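Gamma-glutamyl-gamma-aminobutyraldehyde dehydrogenase (Burkholderia cenocepacia, PDB 4LIH) probably oxidises gamma-glutamyl-gamma-aminobutyraldehyde to the corresponding acid with NAD(P)+ as electron acceptor, as a member of the aldehyde dehydrogenase family. Local coordinates at residues R359-I364 / E405-V411; A366-E370 / D399-A403. One frame throughout, in Å; residues are numbered along the deposited sequence.

In the fold
Helix 354-370 supplies the first half of both contacts: 359-364 from its middle for contact 1, then 366-370 at its C-terminal end for contact 2. The chain next forms strands 372-375, 379-380 and 388-395 and returns, meeting the helix end at 399-403 and so closing contact 2 around 28 intervening residues. It continues through helix 401-404 into loop 405-411 and closes contact 1, the wider of two concentric loops. The contacts lie about 10 Å apart between centres and join where Tyr363 packs on Ile402 and Lys401. Together they fasten helix 354-370 to the connection between strands 388-395 and 411-417 of the same mixed sheet.

Contact 1 of 2, residues R359-I364 / E405-V411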
# COMPACT_ATOMS: atom_id res chain seq x y z
N ARG A 359 14.17 40.49 19.87
CA ARG A 359 14.85 39.73 18.82
C ARG A 359 14.33 40.12 17.45
O ARG A 359 15.09 40.40 16.52
CB ARG A 359 14.66 38.21 19.06
CG ARG A 359 14.96 37.33 17.87
CD ARG A 359 15.21 35.89 18.29
NE ARG A 359 15.68 35.07 17.15
CZ ARG A 359 16.96 34.78 16.88
NH1 ARG A 359 17.97 35.25 17.61
NH2 ARG A 359 17.26 34.03 15.83
N VAL A 360 13.01 40.15 17.31
CA VAL A 360 12.39 40.63 16.07
C VAL A 360 12.78 42.11 15.75
O VAL A 360 13.11 42.44 14.61
CB VAL A 360 10.85 40.48 16.12
CG1 VAL A 360 10.19 41.21 14.96
CG2 VAL A 360 10.46 39.00 16.13
N LEU A 361 12.72 42.99 16.73
CA LEU A 361 13.11 44.37 16.48
C LEU A 361 14.60 44.44 16.07
O LEU A 361 14.97 45.30 15.30
CB LEU A 361 12.78 45.25 17.68
CG LEU A 361 11.27 45.31 18.03
CD1 LEU A 361 11.01 45.88 19.43
CD2 LEU A 361 10.45 46.02 16.95
N GLY A 362 15.43 43.54 16.59
CA GLY A 362 16.84 43.51 16.23
C GLY A 362 17.05 43.15 14.76
O GLY A 362 17.93 43.71 14.09
N TYR A 363 16.25 42.22 14.26
CA TYR A 363 16.30 41.93 12.83
C TYR A 363 15.78 43.11 11.98
O TYR A 363 16.35 43.43 10.94
CB TYR A 363 15.57 40.65 12.52
CG TYR A 363 16.36 39.42 12.85
CD1 TYR A 363 17.42 39.02 12.07
CD2 TYR A 363 16.00 38.62 13.94
CE1 TYR A 363 18.14 37.88 12.36
CE2 TYR A 363 16.71 37.47 14.23
CZ TYR A 363 17.76 37.09 13.41
OH TYR A 363 18.48 35.95 13.65
N ILE A 364 14.73 43.77 12.45
CA ILE A 364 14.18 44.94 11.75
C ILE A 364 15.28 46.03 11.62
O ILE A 364 15.45 46.67 10.56
CB ILE A 364 12.88 45.43 12.44
CG1 ILE A 364 11.79 44.38 12.23
CG2 ILE A 364 12.43 46.79 11.94
CD1 ILE A 364 10.47 44.62 12.93
N GLU A 405 18.58 34.33 7.97
CA GLU A 405 18.34 33.87 9.30
C GLU A 405 16.86 33.85 9.61
O GLU A 405 16.14 34.79 9.24
CB GLU A 405 19.06 34.78 10.30
CG GLU A 405 20.57 34.63 10.21
CD GLU A 405 21.35 35.42 11.24
OE1 GLU A 405 20.79 35.83 12.27
OE2 GLU A 405 22.56 35.63 11.02
N GLU A 406 16.43 32.79 10.29
CA GLU A 406 15.04 32.72 10.82
C GLU A 406 14.80 33.78 11.88
O GLU A 406 15.53 33.88 12.87
CB GLU A 406 14.67 31.34 11.38
CG GLU A 406 13.19 31.22 11.78
CD GLU A 406 12.81 29.82 12.23
OE1 GLU A 406 13.52 29.31 13.12
OE2 GLU A 406 11.79 29.26 11.72
N ILE A 407 13.76 34.57 11.67
CA ILE A 407 13.44 35.67 12.53
C ILE A 407 12.35 35.27 13.51
O ILE A 407 12.37 35.69 14.67
CB ILE A 407 12.94 36.88 11.71
CG1 ILE A 407 14.03 37.36 10.76
CG2 ILE A 407 12.51 37.99 12.66
CD1 ILE A 407 13.53 38.24 9.66
N PHE A 408 11.40 34.48 13.02
CA PHE A 408 10.25 34.02 13.79
C PHE A 408 9.36 35.16 14.21
O PHE A 408 8.90 35.22 15.34
CB PHE A 408 10.71 33.15 14.98
CG PHE A 408 9.82 31.96 15.22
CD1 PHE A 408 9.76 30.94 14.31
CD2 PHE A 408 9.09 31.85 16.39
CE1 PHE A 408 8.97 29.83 14.53
CE2 PHE A 408 8.28 30.76 16.61
CZ PHE A 408 8.20 29.74 15.67
N GLY A 409 9.10 36.08 13.27
CA GLY A 409 8.25 37.25 13.52
C GLY A 409 7.79 37.76 12.17
O GLY A 409 8.15 37.18 11.14
N PRO A 410 6.98 38.83 12.16
CA PRO A 410 6.26 39.23 10.96
C PRO A 410 7.10 40.13 10.08
O PRO A 410 6.77 41.29 9.89
CB PRO A 410 5.03 39.95 11.52
CG PRO A 410 5.54 40.58 12.75
CD PRO A 410 6.57 39.64 13.33
N VAL A 411 8.22 39.58 9.61
CA VAL A 411 9.19 40.32 8.82
C VAL A 411 9.51 39.52 7.55
O VAL A 411 10.14 38.43 7.61
CB VAL A 411 10.51 40.55 9.56
CG1 VAL A 411 11.43 41.43 8.70
CG2 VAL A 411 10.29 41.20 10.92
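Tyr363 and Val360 of helix 354-370 pack on a loop bearing the Glu-Ile-Phe-Gly-Pro signature of aldehyde dehydrogenases, here residues 406-410. In relatives this loop borders the cofactor site; here Glu406 turns from the helix and its OE2 accepts a hydrogen bond from Gly277 N, the Glu406 side chain lying about 10 Å from that of Glu274, the predicted active-site residue.

Apolar packing fills the middle. Ile407 lies over one face of the Tyr363 ring in a CH-pi contact, CG1 standing 4.0 Å from the ring centroid and 19° off its normal. Val360 forks: chi1 169° sends CG1 opposite the backbone N, to meet Val411 CG2 at 4.0 Å, while CG2 rests 3.8 Å from Gly409 CA. Ile364 CG1 reaches the same Val411 CG2 at 3.8 Å. Pro410 centres an inverse gamma turn that leads into strand 411-417.

Polar contacts reach Glu405 and the Glu406 carbonyl. Arg359 runs extended beside Tyr363, whose CE2 edge points into one guanidinium face. Arg359 NH2 gives Glu406 O a long, weak hydrogen bond of 3.4 Å. Tyr363 OH donates to Glu405 OE1 at 2.7 Å, which fixes the phenol tip against the loop. The carboxylate stands nearly square to the ring, the planes 89° apart, and OE1 receives the bond at the ring edge through its anti lone pair, away from OE2.

Contact 2 of 2, residues A366-E370 / D399-A403; sequences AGRGE and DAKIA
Glu370 has a chi1 of 70°, which sets CG between its own backbone N and carbonyl carbon; the chain then runs extended and carries the carboxylate across to the start of helix 401-404. Ile402 takes a similar first torsion, chi1 57°, which brings both branches close to Glu370 OE2, CG2 and the CD1 end of the other branch also lying against Gly367.

The carboxylate straddles two successive backbone amides. Lys401 N donates to Glu370 OE1 at 2.8 Å, and Ile402 N to Glu370 OE2 at 2.9 Å, the second bond being the straighter at 163°. Both donors come in on the syn sides of the oxygens, both tilted to the same side of the carboxylate plane, the side where the Ala400 methyl lies. Each oxygen takes one N-H, and the pair limits rotation of the group. The Ala400 methyl lies over one face of the carboxylate, its CB 3.5 Å from Glu370 CD.

Van der Waals contacts continue back along the helix. Ile402 CG2 approaches Gly367 N at 4.0 Å, and its CD1 lies 4.1 Å from Gly367 CA. The extended Lys401 chain passes Ala366, whose CB meets Lys401 CD at 4.1 Å, before the ammonium end leads away.

Ala400 occupies the N-cap position but its methyl offers no acceptor. Glu370, the last residue of helix 354-370, takes the N-H groups of the first two helical residues, Lys401 and Ile402, and its negative charge probably also suits the positive end of the helix dipole. A carboxylate from a distant part of the chain thus receives the first N-H groups of a helix, here joining the end of helix 354-370 to short helix 401-404 in the aldehyde dehydrogenase fold.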
# COMPACT_ATOMS: atom_id res chain seq x y z
N ALA A 366 18.64 45.45 11.60
CA ALA A 366 19.53 44.96 10.55
C ALA A 366 18.92 45.21 9.20
O ALA A 366 19.62 45.58 8.31
CB ALA A 366 19.92 43.51 10.67
N GLY A 367 17.62 44.97 9.04
CA GLY A 367 16.94 45.13 7.75
C GLY A 367 17.01 46.57 7.24
O GLY A 367 17.21 46.81 6.02
N ARG A 368 16.83 47.53 8.15
CA ARG A 368 16.87 48.95 7.79
C ARG A 368 18.20 49.31 7.18
O ARG A 368 18.26 50.16 6.30
CB ARG A 368 16.64 49.85 8.99
CG ARG A 368 15.21 49.91 9.48
CD ARG A 368 15.13 50.88 10.64
NE ARG A 368 13.91 50.67 11.38
CZ ARG A 368 12.75 51.23 11.10
NH1 ARG A 368 12.65 52.11 10.10
NH2 ARG A 368 11.69 50.92 11.83
N GLY A 369 19.27 48.69 7.65
CA GLY A 369 20.60 48.96 7.12
C GLY A 369 20.91 48.31 5.77
O GLY A 369 21.64 48.88 4.95
N GLU A 370 20.36 47.12 5.55
CA GLU A 370 20.75 46.28 4.41
C GLU A 370 19.73 46.19 3.30
O GLU A 370 20.02 45.66 2.27
CB GLU A 370 21.15 44.86 4.87
CG GLU A 370 20.02 44.00 5.38
CD GLU A 370 20.48 42.69 6.04
OE1 GLU A 370 21.68 42.27 5.93
OE2 GLU A 370 19.61 42.06 6.66
N ASP A 399 21.41 37.38 -0.01
CA ASP A 399 22.43 37.12 1.02
C ASP A 399 22.34 38.04 2.24
O ASP A 399 23.17 37.94 3.12
CB ASP A 399 23.85 37.18 0.42
CG ASP A 399 24.11 38.45 -0.39
OD1 ASP A 399 23.35 39.44 -0.25
OD2 ASP A 399 25.09 38.47 -1.18
N ALA A 400 21.30 38.87 2.32
CA ALA A 400 21.10 39.78 3.47
C ALA A 400 20.88 38.95 4.71
O ALA A 400 20.38 37.83 4.64
CB ALA A 400 19.90 40.70 3.24
N LYS A 401 21.27 39.50 5.86
CA LYS A 401 21.04 38.83 7.13
C LYS A 401 19.59 38.41 7.31
O LYS A 401 19.33 37.25 7.66
CB LYS A 401 21.48 39.71 8.32
CG LYS A 401 21.51 38.97 9.65
CD LYS A 401 21.94 39.90 10.76
CE LYS A 401 22.18 39.14 12.04
NZ LYS A 401 22.76 40.02 13.10
N ILE A 402 18.64 39.34 7.09
CA ILE A 402 17.21 39.00 7.33
C ILE A 402 16.68 37.99 6.29
O ILE A 402 15.63 37.39 6.50
CB ILE A 402 16.28 40.22 7.36
CG1 ILE A 402 16.34 41.04 6.05
CG2 ILE A 402 16.61 41.11 8.55
CD1 ILE A 402 15.13 41.92 5.86
N ALA A 403 17.38 37.85 5.18
CA ALA A 403 17.02 36.84 4.18
C ALA A 403 17.57 35.47 4.56
O ALA A 403 17.03 34.44 4.16
CB ALA A 403 17.50 37.24 2.80